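Local structure of putative peptidyl-arginine deiminase (Chlorobium tepidum, 1XKN) at residues M221-N226 and A287-A292; T229-V234 and V267-P272. The protein probably acts as a deiminase on the guanidinium group of agmatine or of arginine in peptides. All blocks are in the same frame, centred on the assembly; numbering follows the deposited sequence.

Interaction 1 of 2, residues M221-N226 and A287-A292; sequences MARFVN and ANFYIA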
loop_
_atom_site.group_PDB
_atom_site.type_symbol
_atom_site.label_atom_id
_atom_site.label_comp_id
_atom_site.label_asym_id
_atom_site.label_seq_id
_atom_site.Cartn_x
_atom_site.Cartn_y
_atom_site.Cartn_z
HETATM N N MSE A 221 5.234 0.321 -9.130
HETATM C CA MSE A 221 6.367 0.813 -9.907
HETATM C C MSE A 221 7.491 1.557 -9.173
HETATM O O MSE A 221 8.664 1.218 -9.322
HETATM C CB MSE A 221 5.800 1.703 -11.018
HETATM C CG MSE A 221 6.802 2.330 -11.954
HETATM SE SE MSE A 221 5.850 3.180 -13.405
HETATM C CE MSE A 221 4.883 4.499 -12.382
ATOM N N ALA A 222 7.131 2.578 -8.399
ATOM C CA ALA A 222 8.116 3.385 -7.691
ATOM C C ALA A 222 7.723 3.613 -6.238
ATOM O O ALA A 222 6.543 3.809 -5.926
ATOM C CB ALA A 222 8.291 4.715 -8.405
ATOM N N ARG A 223 8.717 3.601 -5.352
ATOM C CA ARG A 223 8.479 3.766 -3.917
ATOM C C ARG A 223 9.615 4.495 -3.199
ATOM O O ARG A 223 10.786 4.288 -3.502
ATOM C CB ARG A 223 8.335 2.387 -3.261
ATOM C CG ARG A 223 7.256 1.477 -3.834
ATOM C CD ARG A 223 5.879 1.876 -3.328
ATOM N NE ARG A 223 5.847 1.937 -1.870
ATOM C CZ ARG A 223 5.840 0.875 -1.072
ATOM N NH1 ARG A 223 5.824 1.033 0.242
ATOM N NH2 ARG A 223 5.828 -0.343 -1.590
ATOM N N PHE A 224 9.271 5.350 -2.242
ATOM C CA PHE A 224 10.302 6.019 -1.457
ATOM C C PHE A 224 10.817 4.957 -0.482
ATOM O O PHE A 224 10.028 4.171 0.038
ATOM C CB PHE A 224 9.718 7.187 -0.653
ATOM C CG PHE A 224 9.721 8.494 -1.387
ATOM C CD1 PHE A 224 10.923 9.139 -1.675
ATOM C CD2 PHE A 224 8.528 9.072 -1.807
ATOM C CE1 PHE A 224 10.937 10.340 -2.377
ATOM C CE2 PHE A 224 8.531 10.267 -2.507
ATOM C CZ PHE A 224 9.738 10.906 -2.795
ATOM N N VAL A 225 12.130 4.914 -0.254
ATOM C CA VAL A 225 12.708 3.958 0.694
ATOM C C VAL A 225 13.308 4.741 1.858
ATOM O O VAL A 225 13.528 4.201 2.940
ATOM C CB VAL A 225 13.795 3.049 0.054
ATOM C CG1 VAL A 225 13.137 2.029 -0.869
ATOM C CG2 VAL A 225 14.809 3.885 -0.701
ATOM N N ASN A 226 13.591 6.014 1.606
ATOM C CA ASN A 226 14.086 6.937 2.619
ATOM C C ASN A 226 13.797 8.353 2.128
ATOM O O ASN A 226 13.285 8.543 1.022
ATOM C CB ASN A 226 15.581 6.730 2.948
ATOM C CG ASN A 226 16.504 7.020 1.787
ATOM O OD1 ASN A 226 16.510 8.116 1.237
ATOM N ND2 ASN A 226 17.310 6.027 1.417
ATOM N N ALA A 287 7.898 -3.920 -6.591
ATOM C CA ALA A 287 7.706 -2.623 -5.954
ATOM C C ALA A 287 6.513 -2.668 -5.006
ATOM O O ALA A 287 6.344 -1.782 -4.168
ATOM C CB ALA A 287 7.491 -1.538 -7.004
ATOM N N ASN A 288 5.680 -3.696 -5.143
ATOM C CA ASN A 288 4.506 -3.822 -4.293
ATOM C C ASN A 288 4.855 -4.529 -2.981
ATOM O O ASN A 288 4.155 -5.441 -2.543
ATOM C CB ASN A 288 3.396 -4.578 -5.040
ATOM C CG ASN A 288 2.002 -4.155 -4.596
ATOM O OD1 ASN A 288 1.585 -3.011 -4.808
ATOM N ND2 ASN A 288 1.280 -5.072 -3.973
ATOM N N PHE A 289 5.946 -4.084 -2.364
ATOM C CA PHE A 289 6.416 -4.631 -1.096
ATOM C C PHE A 289 5.833 -3.801 0.045
ATOM O O PHE A 289 5.305 -2.711 -0.174
ATOM C CB PHE A 289 7.952 -4.591 -1.031
ATOM C CG PHE A 289 8.543 -3.199 -1.113
ATOM C CD1 PHE A 289 8.594 -2.376 0.010
ATOM C CD2 PHE A 289 9.040 -2.712 -2.319
ATOM C CE1 PHE A 289 9.133 -1.090 -0.068
ATOM C CE2 PHE A 289 9.581 -1.429 -2.410
ATOM C CZ PHE A 289 9.627 -0.613 -1.282
ATOM N N TYR A 290 5.919 -4.321 1.266
ATOM C CA TYR A 290 5.413 -3.596 2.422
ATOM C C TYR A 290 6.503 -3.477 3.476
ATOM O O TYR A 290 7.166 -4.464 3.809
ATOM C CB TYR A 290 4.199 -4.312 3.024
ATOM C CG TYR A 290 3.688 -3.659 4.291
ATOM C CD1 TYR A 290 3.180 -2.357 4.274
ATOM C CD2 TYR A 290 3.709 -4.339 5.507
ATOM C CE1 TYR A 290 2.705 -1.751 5.436
ATOM C CE2 TYR A 290 3.236 -3.739 6.680
ATOM C CZ TYR A 290 2.736 -2.452 6.635
ATOM O OH TYR A 290 2.266 -1.867 7.788
ATOM N N ILE A 291 6.691 -2.269 3.998
ATOM C CA ILE A 291 7.694 -2.036 5.031
ATOM C C ILE A 291 7.022 -2.157 6.398
ATOM O O ILE A 291 6.089 -1.413 6.693
ATOM C CB ILE A 291 8.302 -0.615 4.930
ATOM C CG1 ILE A 291 8.872 -0.374 3.531
ATOM C CG2 ILE A 291 9.399 -0.451 5.981
ATOM C CD1 ILE A 291 9.088 1.105 3.219
ATOM N N ALA A 292 7.476 -3.106 7.213
ATOM C CA ALA A 292 6.944 -3.295 8.562
ATOM C C ALA A 292 8.035 -2.855 9.536
ATOM O O ALA A 292 9.115 -2.456 9.104
ATOM C CB ALA A 292 6.583 -4.760 8.789
#

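Interaction 2 of 2, residues T229-V234 and V267-P272; sequences TVVIAV and VKLPMP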
loop_
_atom_site.group_PDB
_atom_site.type_symbol
_atom_site.label_atom_id
_atom_site.label_comp_id
_atom_site.label_asym_id
_atom_site.label_seq_id
_atom_site.Cartn_x
_atom_site.Cartn_y
_atom_site.Cartn_z
ATOM N N THR A 229 15.501 8.915 -1.363
ATOM C CA THR A 229 15.759 7.800 -2.266
ATOM C C THR A 229 14.495 7.103 -2.748
ATOM O O THR A 229 13.627 6.740 -1.955
ATOM C CB THR A 229 16.677 6.753 -1.606
ATOM O OG1 THR A 229 17.888 7.389 -1.176
ATOM C CG2 THR A 229 17.022 5.649 -2.598
ATOM N N VAL A 230 14.401 6.926 -4.062
ATOM C CA VAL A 230 13.261 6.262 -4.670
ATOM C C VAL A 230 13.719 5.004 -5.387
ATOM O O VAL A 230 14.703 5.028 -6.130
ATOM C CB VAL A 230 12.561 7.167 -5.708
ATOM C CG1 VAL A 230 11.431 6.404 -6.397
ATOM C CG2 VAL A 230 12.015 8.406 -5.029
ATOM N N VAL A 231 13.025 3.899 -5.140
ATOM C CA VAL A 231 13.347 2.661 -5.829
ATOM C C VAL A 231 12.320 2.562 -6.946
ATOM O O VAL A 231 11.137 2.839 -6.739
ATOM C CB VAL A 231 13.245 1.412 -4.904
ATOM C CG1 VAL A 231 14.382 1.421 -3.902
ATOM C CG2 VAL A 231 11.899 1.371 -4.191
ATOM N N ILE A 232 12.774 2.204 -8.137
ATOM C CA ILE A 232 11.859 2.078 -9.254
ATOM C C ILE A 232 12.160 0.834 -10.066
ATOM O O ILE A 232 13.316 0.511 -10.342
ATOM C CB ILE A 232 11.899 3.328 -10.174
ATOM C CG1 ILE A 232 10.914 3.140 -11.334
ATOM C CG2 ILE A 232 13.317 3.575 -10.679
ATOM C CD1 ILE A 232 10.720 4.369 -12.202
ATOM N N ALA A 233 11.099 0.121 -10.425
ATOM C CA ALA A 233 11.234 -1.089 -11.215
ATOM C C ALA A 233 11.673 -0.711 -12.616
ATOM O O ALA A 233 11.151 0.237 -13.210
ATOM C CB ALA A 233 9.910 -1.823 -11.270
ATOM N N VAL A 234 12.642 -1.447 -13.141
ATOM C CA VAL A 234 13.135 -1.182 -14.480
ATOM C C VAL A 234 13.232 -2.487 -15.254
ATOM O O VAL A 234 13.854 -3.446 -14.798
ATOM C CB VAL A 234 14.515 -0.481 -14.438
ATOM C CG1 VAL A 234 14.342 0.967 -13.995
ATOM C CG2 VAL A 234 15.437 -1.207 -13.486
ATOM N N VAL A 267 17.277 4.153 -7.115
ATOM C CA VAL A 267 17.753 2.775 -7.040
ATOM C C VAL A 267 16.895 1.917 -7.962
ATOM O O VAL A 267 15.670 1.925 -7.858
ATOM C CB VAL A 267 17.649 2.232 -5.596
ATOM C CG1 VAL A 267 18.029 0.760 -5.556
ATOM C CG2 VAL A 267 18.558 3.036 -4.679
ATOM N N LYS A 268 17.536 1.185 -8.866
ATOM C CA LYS A 268 16.804 0.333 -9.793
ATOM C C LYS A 268 16.421 -1.002 -9.170
ATOM O O LYS A 268 17.196 -1.605 -8.425
ATOM C CB LYS A 268 17.633 0.057 -11.053
ATOM C CG LYS A 268 17.926 1.272 -11.912
ATOM C CD LYS A 268 18.574 0.847 -13.224
ATOM C CE LYS A 268 18.915 2.044 -14.094
ATOM N NZ LYS A 268 19.990 2.875 -13.482
ATOM N N LEU A 269 15.208 -1.449 -9.476
ATOM C CA LEU A 269 14.709 -2.732 -9.005
ATOM C C LEU A 269 14.332 -3.522 -10.245
ATOM O O LEU A 269 13.906 -2.950 -11.247
ATOM C CB LEU A 269 13.465 -2.551 -8.124
ATOM C CG LEU A 269 13.691 -2.483 -6.609
ATOM C CD1 LEU A 269 12.382 -2.168 -5.905
ATOM C CD2 LEU A 269 14.254 -3.809 -6.118
ATOM N N PRO A 270 14.514 -4.846 -10.213
ATOM C CA PRO A 270 14.143 -5.616 -11.398
ATOM C C PRO A 270 12.628 -5.768 -11.440
ATOM O O PRO A 270 11.938 -5.413 -10.482
ATOM C CB PRO A 270 14.854 -6.952 -11.175
ATOM C CG PRO A 270 14.835 -7.087 -9.683
ATOM C CD PRO A 270 15.171 -5.695 -9.206
HETATM N N MSE A 271 12.117 -6.256 -12.564
HETATM C CA MSE A 271 10.694 -6.523 -12.706
HETATM C C MSE A 271 10.635 -8.040 -12.700
HETATM O O MSE A 271 11.578 -8.700 -13.128
HETATM C CB MSE A 271 10.155 -6.019 -14.046
HETATM C CG MSE A 271 9.707 -4.567 -14.061
HETATM SE SE MSE A 271 8.157 -4.219 -12.961
HETATM C CE MSE A 271 6.845 -5.084 -14.111
ATOM N N PRO A 272 9.546 -8.618 -12.186
ATOM C CA PRO A 272 9.451 -10.080 -12.172
ATOM C C PRO A 272 9.378 -10.576 -13.611
ATOM O O PRO A 272 8.993 -9.820 -14.505
ATOM C CB PRO A 272 8.137 -10.331 -11.437
ATOM C CG PRO A 272 8.022 -9.152 -10.526
ATOM C CD PRO A 272 8.461 -8.005 -11.404
HETATM O O HOH W 1 13.968 -6.240 -14.815
#

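Interaction 1 of 2, residues M221-N226 and A287-A292
The guanidinium of Arg223 lies flat on the ring of Phe289, the planes 25° apart, and its CZ stands 4.3 Å from the ring centroid, which makes this a cation-pi stack. NH2 sits over the middle of that ring face. The same nitrogen also donates two hydrogen bonds close to the guanidinium plane. One goes at 2.8 Å to Phe289 O, which it approaches tilted from the carbonyl plane. The other, less straight, runs at 3.0 Å to Ala287 O, nearly along its C=O direction. A long, flexible arginine suits the place, since bends at chi2 and chi3 fold the chain over so that its head meets both the ring and the carbonyls. Phe289 CG stands between the backbone N and the carbonyl carbon (chi1 61°), which carries the ring over the guanidinium, and Val225 CG1 approaches the ring obliquely. A residue as small as Ala287 fits where its CB lies 3.6 Å from Met221 N. This buried charge of Arg223 has further partners: Asp161 takes NE and Glu11 takes NH1 in salt bridges. Arg223 joins strand 222-226 to the loop leading into strand 290-291, the outermost strand of another sheet, with Val231 of strand 229-233 touching both Arg223 and Phe289.

Interaction 2 of 2, residues T229-V234 and V267-P272
Val231 and Val267 lie side by side on one face of the sheet and point the same way, CG1 of Val231 resting 3.8 Å from CB of Val267. Leu269, two residues further on, shares that face and crosses Val231 obliquely, its CD1 branch meeting Val231 CB at 3.8 Å. Beta-branched valines suit an extended strand, while the longer leucine reaches over to its neighbour. Ala233, paired with Leu269, has only a methyl on this face, and the selenium of Met271, a selenomethionine, comes to 3.4 Å from its CB. Bends at chi2 and chi3 (-67° and -73°) curl the Met271 chain back to that methyl. The opposite face carries Ile232 and Lys268. Val234, at the strand end, meets Lys268 at about a right angle, its CG2 3.5 Å from Lys268 CB. That methyl lies against the aliphatic part of the lysine, whose amino end leads away to hydrogen-bond Tyr250 OH.

Between the two faces the backbones run parallel and are hydrogen-bonded in the alternating parallel pattern: Val267 N to Val230 O, Ile232 N to Val267 O, Leu269 N to Ile232 O, and Val234 N to Leu269 O at 2.7 Å. Beyond the last of these the chains part, and a water bridges them, donating to Val234 O at 2.8 Å and accepting from Met271 N at 2.9 Å.

The two strands are the ends of a beta-alpha-beta unit whose helix 243-253 covers the Ile232 face, through Asn249 and Leu253. Helix 305-316 packs against the other face, Ile312 touching Val267 and Leu269, and Cys316 touching Val231.

How the interactions relate
The centres of the two interactions are about 10 Å apart, and strands 222-226 and 229-233, consecutive in the chain and antiparallel neighbours in one sheet, join them. Backbone hydrogen bonds probably run from Val231 N to Arg223 O and from Ala233 N to Met221 O, while Val225 packs on Val231 and Phe224 on Val230. Along the sequence 221-226 comes first, then 229-234, 267-272 and finally 287-292, so interaction 2 falls wholly between the two halves of interaction 1. Strand 229-233 is the middle strand of its three: interaction 2 adds strand 265-269 along one edge, and interaction 1, the closer to the chain's centre, ties the other edge strand to the loop leading into a different sheet.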